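Local structure of K Homology domain-containing protein (Pyrococcus horikoshii, 2E3U) at residues Thr84-Pro87 and Leu88-Trp91; Ala109-Leu112 and Leu113-Gly116. The protein probably binds RNA through its two KH-type domains and, as a Dim2p protein, is thought to act in pre-ribosomal RNA processing. All blocks are in the same frame, centred on the assembly; numbering follows the deposited sequence.

Contact 1 (Thr84-Pro87 and Leu88-Trp91)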
loop_
_atom_site.group_PDB
_atom_site.type_symbol
_atom_site.label_atom_id
_atom_site.label_comp_id
_atom_site.label_asym_id
_atom_site.label_seq_id
_atom_site.Cartn_x
_atom_site.Cartn_y
_atom_site.Cartn_z
ATOM N N THR A 84 17.255 11.019 -12.094
ATOM C CA THR A 84 16.532 9.756 -11.941
ATOM C C THR A 84 17.417 8.600 -12.386
ATOM O O THR A 84 17.930 8.607 -13.511
ATOM C CB THR A 84 15.163 9.752 -12.696
ATOM O OG1 THR A 84 14.443 10.935 -12.361
ATOM C CG2 THR A 84 14.276 8.484 -12.315
ATOM N N GLU A 85 17.611 7.614 -11.512
ATOM C CA GLU A 85 18.436 6.439 -11.868
ATOM C C GLU A 85 17.951 5.739 -13.137
ATOM O O GLU A 85 18.718 5.528 -14.080
ATOM C CB GLU A 85 18.489 5.436 -10.717
ATOM C CG GLU A 85 19.305 4.174 -11.039
ATOM C CD GLU A 85 19.583 3.283 -9.832
ATOM O OE1 GLU A 85 20.434 2.385 -9.987
ATOM O OE2 GLU A 85 18.995 3.487 -8.737
ATOM N N ASP A 86 16.668 5.394 -13.191
ATOM C CA ASP A 86 16.182 4.498 -14.234
ATOM C C ASP A 86 14.656 4.546 -14.161
ATOM O O ASP A 86 14.112 5.169 -13.251
ATOM C CB ASP A 86 16.739 3.084 -13.972
ATOM C CG ASP A 86 16.310 2.538 -12.612
ATOM O OD1 ASP A 86 15.262 2.982 -12.123
ATOM O OD2 ASP A 86 16.986 1.693 -12.015
ATOM N N PRO A 87 13.952 3.963 -15.152
ATOM C CA PRO A 87 12.487 3.879 -15.101
ATOM C C PRO A 87 11.856 3.404 -13.799
ATOM O O PRO A 87 10.805 3.891 -13.444
ATOM C CB PRO A 87 12.169 2.936 -16.272
ATOM C CG PRO A 87 13.170 3.366 -17.308
ATOM C CD PRO A 87 14.454 3.499 -16.464
ATOM N N LEU A 88 12.494 2.477 -13.098
ATOM C CA LEU A 88 11.935 1.895 -11.881
ATOM C C LEU A 88 11.865 2.916 -10.728
ATOM O O LEU A 88 11.000 2.808 -9.840
ATOM C CB LEU A 88 12.759 0.666 -11.460
ATOM C CG LEU A 88 12.429 -0.067 -10.159
ATOM C CD1 LEU A 88 11.099 -0.795 -10.309
ATOM C CD2 LEU A 88 13.542 -1.106 -9.835
ATOM N N ALA A 89 12.755 3.899 -10.751
ATOM C CA ALA A 89 12.696 4.956 -9.768
ATOM C C ALA A 89 11.375 5.721 -9.804
ATOM O O ALA A 89 10.815 6.032 -8.762
ATOM C CB ALA A 89 13.894 5.902 -9.909
ATOM N N VAL A 90 10.867 5.984 -11.006
ATOM C CA VAL A 90 9.563 6.626 -11.193
ATOM C C VAL A 90 8.412 5.724 -10.732
ATOM O O VAL A 90 7.497 6.183 -10.048
ATOM C CB VAL A 90 9.406 7.030 -12.694
ATOM C CG1 VAL A 90 8.063 7.651 -13.006
ATOM C CG2 VAL A 90 10.532 8.003 -13.103
ATOM N N TRP A 91 8.429 4.450 -11.155
ATOM C CA TRP A 91 7.380 3.470 -10.746
ATOM C C TRP A 91 7.324 3.330 -9.232
ATOM O O TRP A 91 6.266 3.222 -8.677
ATOM C CB TRP A 91 7.602 2.067 -11.380
ATOM C CG TRP A 91 7.751 2.101 -12.854
ATOM C CD1 TRP A 91 7.193 3.015 -13.721
ATOM C CD2 TRP A 91 8.486 1.173 -13.664
ATOM N NE1 TRP A 91 7.539 2.715 -15.011
ATOM C CE2 TRP A 91 8.340 1.598 -15.016
ATOM C CE3 TRP A 91 9.255 0.030 -13.384
ATOM C CZ2 TRP A 91 8.965 0.926 -16.096
ATOM C CZ3 TRP A 91 9.897 -0.631 -14.447
ATOM C CH2 TRP A 91 9.742 -0.178 -15.790
#
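One face of the W91 indole is turned to P87, four residues back along the chain. The carbonyl oxygen of P87 sits 3.5 Å above the ring plane, offset toward the rim, and P87 CB lies over the six-membered ring, 4.2 Å from its centroid, a CH-pi contact. The W91 ring reaches this place because CG stands beside its own backbone N (chi1 -53°), which folds the indole back over the start of helix 87-101. Q34 and E36, from the N-terminal strand region, touch the W91 side chain as well.

D86 is the N-cap of that helix. Its OD1 accepts from the amide of A89, N to OD1 3.0 Å, and the donor meets the oxygen nearly along its C-O axis. The same A89 N also reaches the carbonyl O of D86, at 3.1 Å and a bent 139°. With chi1 at 59°, the carboxylate swings forward over the first turn, where it gives the A89 amide a second acceptor besides D86 O. Replacing D86 by an alanine removes OD1, and the A89 amide would probably be left with the bent bond to D86 O, the first turn losing its side-chain cap. Before the cap, T84 CG2 lies 3.5 Å from A89 CB and also touches V90 CG2, while T84 OG1 bonds K64 O and T81 N. V90, buried, packs on against I78 and S80 of strand 75-80. A carboxylate at the positive end of the helix dipole is likely to be stabilised in its charged form.

Contact 2 (Ala109-Leu112 and Leu113-Gly116)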
loop_
_atom_site.group_PDB
_atom_site.type_symbol
_atom_site.label_atom_id
_atom_site.label_comp_id
_atom_site.label_asym_id
_atom_site.label_seq_id
_atom_site.Cartn_x
_atom_site.Cartn_y
_atom_site.Cartn_z
ATOM N N ALA A 109 4.930 3.076 3.596
ATOM C CA ALA A 109 5.085 3.112 2.109
ATOM C C ALA A 109 6.542 3.090 1.612
ATOM O O ALA A 109 6.837 2.487 0.564
ATOM C CB ALA A 109 4.374 4.305 1.532
ATOM N N PHE A 110 7.461 3.754 2.336
ATOM C CA PHE A 110 8.896 3.760 1.949
ATOM C C PHE A 110 9.557 2.381 1.919
ATOM O O PHE A 110 10.633 2.218 1.329
ATOM C CB PHE A 110 9.739 4.666 2.844
ATOM C CG PHE A 110 9.652 6.131 2.511
ATOM C CD1 PHE A 110 9.772 6.578 1.202
ATOM C CD2 PHE A 110 9.519 7.067 3.529
ATOM C CE1 PHE A 110 9.699 7.931 0.897
ATOM C CE2 PHE A 110 9.456 8.449 3.245
ATOM C CZ PHE A 110 9.552 8.873 1.930
ATOM N N ARG A 111 8.933 1.387 2.534
ATOM C CA ARG A 111 9.298 -0.022 2.271
ATOM C C ARG A 111 9.465 -0.324 0.764
ATOM O O ARG A 111 10.369 -1.064 0.372
ATOM C CB ARG A 111 8.262 -0.989 2.870
ATOM C CG ARG A 111 8.721 -2.470 2.861
ATOM C CD ARG A 111 7.626 -3.419 3.325
ATOM N NE ARG A 111 8.064 -4.783 3.044
ATOM C CZ ARG A 111 7.693 -5.875 3.709
ATOM N NH1 ARG A 111 8.210 -7.021 3.322
ATOM N NH2 ARG A 111 6.825 -5.821 4.751
ATOM N N LEU A 112 8.620 0.283 -0.065
ATOM C CA LEU A 112 8.597 0.035 -1.489
ATOM C C LEU A 112 9.905 0.414 -2.191
ATOM O O LEU A 112 10.128 -0.020 -3.321
ATOM C CB LEU A 112 7.441 0.765 -2.149
ATOM C CG LEU A 112 6.075 0.113 -1.959
ATOM C CD1 LEU A 112 5.042 1.205 -2.197
ATOM C CD2 LEU A 112 5.922 -1.012 -2.950
ATOM N N LEU A 113 10.755 1.219 -1.534
ATOM C CA LEU A 113 12.084 1.566 -2.064
ATOM C C LEU A 113 13.019 0.377 -2.098
ATOM O O LEU A 113 13.993 0.395 -2.828
ATOM C CB LEU A 113 12.723 2.689 -1.242
ATOM C CG LEU A 113 12.023 4.056 -1.291
ATOM C CD1 LEU A 113 12.623 5.000 -0.280
ATOM C CD2 LEU A 113 12.187 4.598 -2.679
ATOM N N ASN A 114 12.739 -0.654 -1.293
ATOM C CA ASN A 114 13.575 -1.854 -1.255
ATOM C C ASN A 114 13.377 -2.654 -2.534
ATOM O O ASN A 114 12.248 -2.805 -3.034
ATOM C CB ASN A 114 13.257 -2.764 -0.039
ATOM C CG ASN A 114 13.422 -2.066 1.325
ATOM O OD1 ASN A 114 12.766 -2.448 2.312
ATOM N ND2 ASN A 114 14.273 -1.062 1.388
ATOM N N GLU A 115 14.469 -3.187 -3.068
ATOM C CA GLU A 115 14.380 -3.988 -4.294
ATOM C C GLU A 115 13.643 -5.327 -4.048
ATOM O O GLU A 115 13.692 -5.905 -2.940
ATOM C CB GLU A 115 15.771 -4.147 -4.955
ATOM C CG GLU A 115 16.231 -2.913 -5.848
ATOM C CD GLU A 115 16.754 -1.689 -5.052
ATOM O OE1 GLU A 115 16.603 -1.615 -3.804
ATOM O OE2 GLU A 115 17.313 -0.758 -5.679
ATOM N N GLY A 116 12.919 -5.776 -5.070
ATOM C CA GLY A 116 12.036 -6.922 -4.957
ATOM C C GLY A 116 10.741 -6.632 -4.222
ATOM O O GLY A 116 9.942 -7.516 -4.029
#
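F110 and L113 lie side by side and point the same way, joined where F110 CD1 meets L113 CD1 at 3.6 Å. Behind them the backbone closes a tight turn: L113 N donates to F110 O at 3.0 Å, and N114 N to R111 O at 2.9 Å with an N-H...O angle of 163°. With CG beside its own backbone N (chi1 -58°), N114 sets its amide next to R111 O; N114 OD1 is 3.4 Å from R111 O, but both are acceptors and no bond forms between them. The R111 and N114 side chains cross at about a right angle.

These i to i+3 bonds define a 3-10 turn, which follows helix 106-109 and leads into strand 118-123, the first strand of the second KH-like sheet. Around this turn, F110 packs on E58 and I59 of helix 54-63 and takes a cation-pi contact from R62, while L113 touches R62, T63 and I96. On another side R111 runs out extended to a salt bridge with E117 through NE and to G159 O and S161 OG through NH2. K92 NZ, from helix 87-101, bonds both L112 O and N114 O, tying the exit of the turn to that helix.

Contact 1 comes first along the chain and contact 2 follows, their centres 13 Å apart and their nearest atoms about 5 Å apart without touching. Helix 87-101 relates them: contact 1 forms its N-terminal start, whereas residues further along it, K92, I96 and A99, meet 109-116. Contact 1 lies at the surface, its centre about 19 Å from the centre of the chain; contact 2, its centre about 11 Å from the same point, is partly buried between the helices of the first KH domain and the sheet of the second, touching I172 of strand 168-173. No ligand or RNA marks a site here, so neither contact can be tied to RNA recognition from its geometry.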